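Local coordinates for internalin (Listeria monocytogenes serotype 4b, PDB 4FMZ), which is a leucine-rich-repeat protein of the internalin family, probably taking part in adhesion to or invasion of host cells through protein-protein recognition, at residues H202-Y207 / A218-L223; N224-G229 / T246-G251. All blocks are in the same frame, centred on the assembly; numbering follows the deposited sequence. Where two conformers were deposited one is given.

Interaction 1 of 2, residues H202-Y207 / A218-L223; sequences HYFTAY and ANMTRL
Arg222 and His202 meet through the imidazole face: CB of Arg222 sits over one face of the ring, 3.8 Å from the ring centroid of His202 and 24° off its normal, a CH-pi contact displaced toward the NE2-CE1 side. The carbonyl oxygen of Arg222 comes over a ring face too, 3.5 Å from CD2 of His202. Bends at chi2 and chi3 turn the guanidinium off, its plane 76° from the imidazole. The ring is fixed by other neighbours as well: ND1 of His202 is hydrogen-bonded to Ser200 O, and Tyr180 stacks on it. A Met-aromatic contact follows deeper in, where the selenium (SE) of selenomethionine Met220 lies 4.9 Å from the ring centroid of Phe204, approaching obliquely. The Phe204 ring, its CG turned away from the backbone nitrogen (chi1 -178°), reaches SE and CE of Met220, the latter 4.0 Å from Phe204 CE2. Leu223 CD1 packs 4.0 Å from Phe204 CB and also touches the backbone carbonyl carbon, C, of His202 at 3.6 Å. Dispersion and ring-face contacts thus join His202 and strand 203-205 to the turn 220-223 of the leucine-rich-repeat solenoid, grading from a buried apolar core to an exposed arginine.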
loop_
_atom_site.group_PDB
_atom_site.type_symbol
_atom_site.label_atom_id
_atom_site.label_comp_id
_atom_site.label_asym_id
_atom_site.label_seq_id
_atom_site.Cartn_x
_atom_site.Cartn_y
_atom_site.Cartn_z
ATOM N N HIS A 202 10.657 -6.150 2.598
ATOM C CA HIS A 202 10.135 -7.495 2.849
ATOM C C HIS A 202 8.816 -7.712 2.099
ATOM O O HIS A 202 8.428 -8.848 1.871
ATOM C CB HIS A 202 9.933 -7.727 4.361
ATOM C CG HIS A 202 11.195 -7.935 5.134
ATOM N ND1 HIS A 202 12.166 -6.953 5.206
ATOM C CD2 HIS A 202 11.554 -8.962 5.939
ATOM C CE1 HIS A 202 13.101 -7.430 6.012
ATOM N NE2 HIS A 202 12.782 -8.643 6.467
ATOM N N TYR A 203 8.112 -6.617 1.755
ATOM C CA TYR A 203 6.801 -6.632 1.092
ATOM C C TYR A 203 6.809 -5.624 -0.041
ATOM O O TYR A 203 7.088 -4.442 0.164
ATOM C CB TYR A 203 5.666 -6.353 2.128
ATOM C CG TYR A 203 5.632 -7.439 3.180
ATOM C CD1 TYR A 203 4.895 -8.599 2.981
ATOM C CD2 TYR A 203 6.475 -7.390 4.290
ATOM C CE1 TYR A 203 4.990 -9.679 3.854
ATOM C CE2 TYR A 203 6.599 -8.474 5.154
ATOM C CZ TYR A 203 5.849 -9.615 4.936
ATOM O OH TYR A 203 5.928 -10.669 5.812
ATOM N N PHE A 204 6.581 -6.102 -1.241
ATOM C CA PHE A 204 6.583 -5.258 -2.425
ATOM C C PHE A 204 5.414 -5.625 -3.342
ATOM O O PHE A 204 5.242 -6.786 -3.709
ATOM C CB PHE A 204 7.921 -5.380 -3.165
ATOM C CG PHE A 204 8.120 -4.524 -4.397
ATOM C CD1 PHE A 204 7.617 -3.226 -4.456
ATOM C CD2 PHE A 204 8.904 -4.975 -5.454
ATOM C CE1 PHE A 204 7.822 -2.430 -5.588
ATOM C CE2 PHE A 204 9.130 -4.172 -6.573
ATOM C CZ PHE A 204 8.583 -2.905 -6.632
ATOM N N THR A 205 4.616 -4.621 -3.693
ATOM C CA THR A 205 3.490 -4.792 -4.603
ATOM C C THR A 205 3.595 -3.670 -5.653
ATOM O O THR A 205 3.887 -2.517 -5.320
ATOM C CB THR A 205 2.148 -4.926 -3.862
ATOM O OG1 THR A 205 1.104 -5.163 -4.812
ATOM C CG2 THR A 205 1.808 -3.745 -2.977
ATOM N N ALA A 206 3.469 -4.048 -6.934
ATOM C CA ALA A 206 3.582 -3.108 -8.048
ATOM C C ALA A 206 2.826 -3.661 -9.246
ATOM O O ALA A 206 3.276 -3.523 -10.388
ATOM C CB ALA A 206 5.058 -2.861 -8.394
ATOM N N TYR A 207 1.648 -4.262 -8.991
ATOM C CA TYR A 207 0.859 -4.800 -10.088
ATOM C C TYR A 207 0.296 -3.661 -10.946
ATOM O O TYR A 207 0.148 -2.538 -10.456
ATOM C CB TYR A 207 -0.249 -5.773 -9.620
ATOM C CG TYR A 207 -1.262 -5.237 -8.629
ATOM C CD1 TYR A 207 -2.214 -4.295 -9.014
ATOM C CD2 TYR A 207 -1.380 -5.792 -7.359
ATOM C CE1 TYR A 207 -3.180 -3.831 -8.121
ATOM C CE2 TYR A 207 -2.383 -5.380 -6.477
ATOM C CZ TYR A 207 -3.265 -4.382 -6.853
ATOM O OH TYR A 207 -4.218 -3.935 -5.973
ATOM N N ALA A 218 16.461 -8.760 -7.072
ATOM C CA ALA A 218 17.512 -9.655 -6.577
ATOM C C ALA A 218 18.236 -9.049 -5.349
ATOM O O ALA A 218 18.727 -9.795 -4.512
ATOM C CB ALA A 218 18.520 -9.967 -7.682
ATOM N N ASN A 219 18.256 -7.709 -5.221
ATOM C CA ASN A 219 18.877 -7.003 -4.081
ATOM C C ASN A 219 18.030 -7.082 -2.816
ATOM O O ASN A 219 18.558 -6.936 -1.714
ATOM C CB ASN A 219 19.111 -5.539 -4.416
ATOM C CG ASN A 219 20.070 -5.314 -5.550
ATOM O OD1 ASN A 219 21.274 -5.228 -5.362
ATOM N ND2 ASN A 219 19.554 -5.254 -6.760
HETATM N N MSE A 220 16.707 -7.274 -2.972
HETATM C CA MSE A 220 15.747 -7.335 -1.860
HETATM C C MSE A 220 15.780 -8.762 -1.292
HETATM O O MSE A 220 14.798 -9.483 -1.363
HETATM C CB MSE A 220 14.338 -6.938 -2.343
HETATM C CG MSE A 220 14.278 -5.596 -3.067
HETATM SE SE MSE A 220 12.570 -5.521 -3.876
HETATM C CE MSE A 220 12.688 -3.694 -4.817
ATOM N N THR A 221 16.947 -9.164 -0.747
ATOM C CA THR A 221 17.251 -10.522 -0.286
ATOM C C THR A 221 16.312 -11.037 0.825
ATOM O O THR A 221 16.181 -12.250 0.968
ATOM C CB THR A 221 18.718 -10.648 0.144
ATOM O OG1 THR A 221 18.937 -9.871 1.317
ATOM C CG2 THR A 221 19.712 -10.281 -0.973
ATOM N N ARG A 222 15.667 -10.156 1.596
ATOM C CA ARG A 222 14.771 -10.642 2.642
ATOM C C ARG A 222 13.304 -10.605 2.205
ATOM O O ARG A 222 12.432 -10.813 3.054
ATOM C CB ARG A 222 14.964 -9.864 3.955
ATOM C CG ARG A 222 16.344 -10.036 4.614
ATOM C CD ARG A 222 16.779 -11.484 4.804
ATOM N NE ARG A 222 16.058 -12.156 5.889
ATOM C CZ ARG A 222 16.215 -13.438 6.210
ATOM N NH1 ARG A 222 17.045 -14.208 5.516
ATOM N NH2 ARG A 222 15.525 -13.967 7.212
ATOM N N LEU A 223 13.025 -10.363 0.892
ATOM C CA LEU A 223 11.656 -10.290 0.361
ATOM C C LEU A 223 10.840 -11.518 0.730
ATOM O O LEU A 223 11.276 -12.652 0.510
ATOM C CB LEU A 223 11.646 -10.093 -1.165
ATOM C CG LEU A 223 10.408 -9.381 -1.754
ATOM C CD1 LEU A 223 10.286 -7.922 -1.232
ATOM C CD2 LEU A 223 10.485 -9.365 -3.254
#

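Interaction 2 of 2, residues N224-G229 / T246-G251; sequences NSLKIG and TWLEIG
Lys227 leaves its strand with CG anti to its own carbonyl carbon (chi1 -57°), runs extended and bends at chi4, whereas Trp247 has CG anti to the backbone N (chi1 -170°); the two side chains meet on the same face of the sheet. NZ of Lys227 lies over the indole face, 4.4 Å from the centroid of the five-membered ring of Trp247, a cation-pi contact. In the Glu249 conformer given, one of two, Trp247 NE1 donates to Glu249 OE2 at 2.7 Å, nearly in the indole plane but from above the carboxylate plane, while OE1 of Glu249 lies 3.4 Å from Lys227 CD. Parallel strands 225-227 and 247-249 are joined by hydrogen bonds from Leu226 N to Trp247 O (2.9 Å), Glu249 N to Leu226 O and Ile228 N to Glu249 O (2.8 Å). At their start, Asn224 O accepts from both Thr246 N (2.8 Å) and Trp247 N, the second bond longer. On the buried face Leu226 CD2 meets Leu248 CD1 at 3.8 Å, and farther along CG2 of Ile228 rests on CD1 of Ile250. This pairing of successive leucine-rich-repeat strands puts aliphatic side chains in the core; on the other face Lys227 NZ and Glu249 OE2 stay 5.2 Å apart in that conformer, without a salt bridge, so any electrostatic effect is probably weak.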
loop_
_atom_site.group_PDB
_atom_site.type_symbol
_atom_site.label_atom_id
_atom_site.label_comp_id
_atom_site.label_asym_id
_atom_site.label_seq_id
_atom_site.Cartn_x
_atom_site.Cartn_y
_atom_site.Cartn_z
ATOM N N ASN A 224 9.662 -11.275 1.328
ATOM C CA ASN A 224 8.735 -12.297 1.787
ATOM C C ASN A 224 7.552 -12.411 0.829
ATOM O O ASN A 224 7.133 -13.529 0.517
ATOM C CB ASN A 224 8.252 -11.972 3.215
ATOM C CG ASN A 224 7.218 -12.927 3.736
ATOM O OD1 ASN A 224 6.067 -12.910 3.305
ATOM N ND2 ASN A 224 7.599 -13.776 4.674
ATOM N N SER A 225 7.001 -11.270 0.384
ATOM C CA SER A 225 5.860 -11.253 -0.528
ATOM C C SER A 225 6.095 -10.302 -1.693
ATOM O O SER A 225 6.555 -9.175 -1.498
ATOM C CB SER A 225 4.579 -10.870 0.213
ATOM O OG SER A 225 4.309 -11.772 1.273
ATOM N N LEU A 226 5.788 -10.763 -2.900
ATOM C CA LEU A 226 5.929 -10.002 -4.132
ATOM C C LEU A 226 4.670 -10.179 -4.960
ATOM O O LEU A 226 4.298 -11.306 -5.272
ATOM C CB LEU A 226 7.198 -10.430 -4.929
ATOM C CG LEU A 226 7.414 -9.777 -6.316
ATOM C CD1 LEU A 226 7.734 -8.293 -6.197
ATOM C CD2 LEU A 226 8.556 -10.439 -7.047
ATOM N N LYS A 227 4.001 -9.066 -5.272
ATOM C CA LYS A 227 2.788 -9.004 -6.089
ATOM C C LYS A 227 3.091 -8.051 -7.234
ATOM O O LYS A 227 3.255 -6.856 -7.015
ATOM C CB LYS A 227 1.564 -8.546 -5.261
ATOM C CG LYS A 227 1.253 -9.413 -4.034
ATOM C CD LYS A 227 -0.007 -8.917 -3.317
ATOM C CE LYS A 227 -0.346 -9.755 -2.111
ATOM N NZ LYS A 227 0.566 -9.509 -0.957
ATOM N N ILE A 228 3.264 -8.583 -8.447
ATOM C CA ILE A 228 3.665 -7.749 -9.575
ATOM C C ILE A 228 3.019 -8.285 -10.887
ATOM O O ILE A 228 3.629 -8.272 -11.957
ATOM C CB ILE A 228 5.233 -7.675 -9.589
ATOM C CG1 ILE A 228 5.783 -6.475 -10.395
ATOM C CG2 ILE A 228 5.921 -9.019 -9.903
ATOM C CD1 ILE A 228 7.261 -6.046 -10.031
ATOM N N GLY A 229 1.744 -8.685 -10.780
ATOM C CA GLY A 229 0.945 -9.118 -11.919
ATOM C C GLY A 229 0.672 -7.963 -12.872
ATOM O O GLY A 229 0.869 -6.801 -12.503
ATOM N N THR A 246 7.589 -16.248 0.208
ATOM C CA THR A 246 6.478 -17.108 0.655
ATOM C C THR A 246 5.239 -16.905 -0.218
ATOM O O THR A 246 4.406 -17.801 -0.317
ATOM C CB THR A 246 6.172 -16.763 2.149
ATOM O OG1 THR A 246 7.392 -16.790 2.891
ATOM C CG2 THR A 246 5.139 -17.652 2.824
ATOM N N TRP A 247 5.060 -15.695 -0.753
ATOM C CA TRP A 247 3.876 -15.313 -1.527
ATOM C C TRP A 247 4.343 -14.646 -2.807
ATOM O O TRP A 247 5.015 -13.605 -2.761
ATOM C CB TRP A 247 2.990 -14.362 -0.678
ATOM C CG TRP A 247 1.631 -14.080 -1.235
ATOM C CD1 TRP A 247 1.329 -13.288 -2.306
ATOM C CD2 TRP A 247 0.375 -14.513 -0.688
ATOM N NE1 TRP A 247 -0.035 -13.261 -2.504
ATOM C CE2 TRP A 247 -0.645 -13.997 -1.517
ATOM C CE3 TRP A 247 0.013 -15.321 0.407
ATOM C CZ2 TRP A 247 -2.007 -14.214 -1.255
ATOM C CZ3 TRP A 247 -1.340 -15.549 0.656
ATOM C CH2 TRP A 247 -2.330 -15.024 -0.188
ATOM N N LEU A 248 4.049 -15.259 -3.943
ATOM C CA LEU A 248 4.500 -14.709 -5.213
ATOM C C LEU A 248 3.352 -14.660 -6.222
ATOM O O LEU A 248 2.842 -15.700 -6.612
ATOM C CB LEU A 248 5.709 -15.527 -5.770
ATOM C CG LEU A 248 6.229 -15.181 -7.186
ATOM C CD1 LEU A 248 6.660 -13.713 -7.283
ATOM C CD2 LEU A 248 7.421 -16.065 -7.559
ATOM N N GLU A 249 2.972 -13.438 -6.636
ATOM C CA GLU A 249 1.920 -13.187 -7.631
ATOM C C GLU A 249 2.546 -12.486 -8.805
ATOM O O GLU A 249 3.038 -11.364 -8.653
ATOM C CB GLU A 249 0.769 -12.333 -7.062
ATOM C CG GLU A 249 -0.048 -12.978 -5.961
ATOM C CD GLU A 249 -1.122 -12.097 -5.346
ATOM O OE1 GLU A 249 -1.288 -10.932 -5.778
ATOM O OE2 GLU A 249 -1.804 -12.585 -4.418
ATOM N N ILE A 250 2.588 -13.148 -9.946
ATOM C CA ILE A 250 3.210 -12.587 -11.135
ATOM C C ILE A 250 2.417 -13.063 -12.374
ATOM O O ILE A 250 2.974 -13.303 -13.447
ATOM C CB ILE A 250 4.736 -12.938 -11.130
ATOM C CG1 ILE A 250 5.563 -12.066 -12.096
ATOM C CG2 ILE A 250 5.046 -14.442 -11.178
ATOM C CD1 ILE A 250 7.031 -11.870 -11.734
ATOM N N GLY A 251 1.098 -13.125 -12.209
ATOM C CA GLY A 251 0.189 -13.488 -13.284
ATOM C C GLY A 251 0.087 -12.364 -14.299
ATOM O O GLY A 251 0.515 -11.235 -14.022
#

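In the fold
Interactions 1 and 2 follow each other along the solenoid, their centres about 9 Å apart, and strand 203-205 lies beside strand 225-227 in the parallel strand array. The turn of interaction 1 ends at Leu223, directly before Asn224 opens interaction 2. Backbone bonds join the two at both ends of these strands, probably His202 O with Asn224 N (2.8 Å) and Ala206 N with Lys227 O (2.8 Å). Phe204 packs on Leu226, consistent with one apolar interior shared by both contacts. Beyond the strands, Asn231 ND2 bonds to the carbonyls of Ala206 and Ile228, tying adjacent coils together. A bound 1,2-ethanediol, probably from crystallisation, lies about 4 Å from the side chain of Trp247.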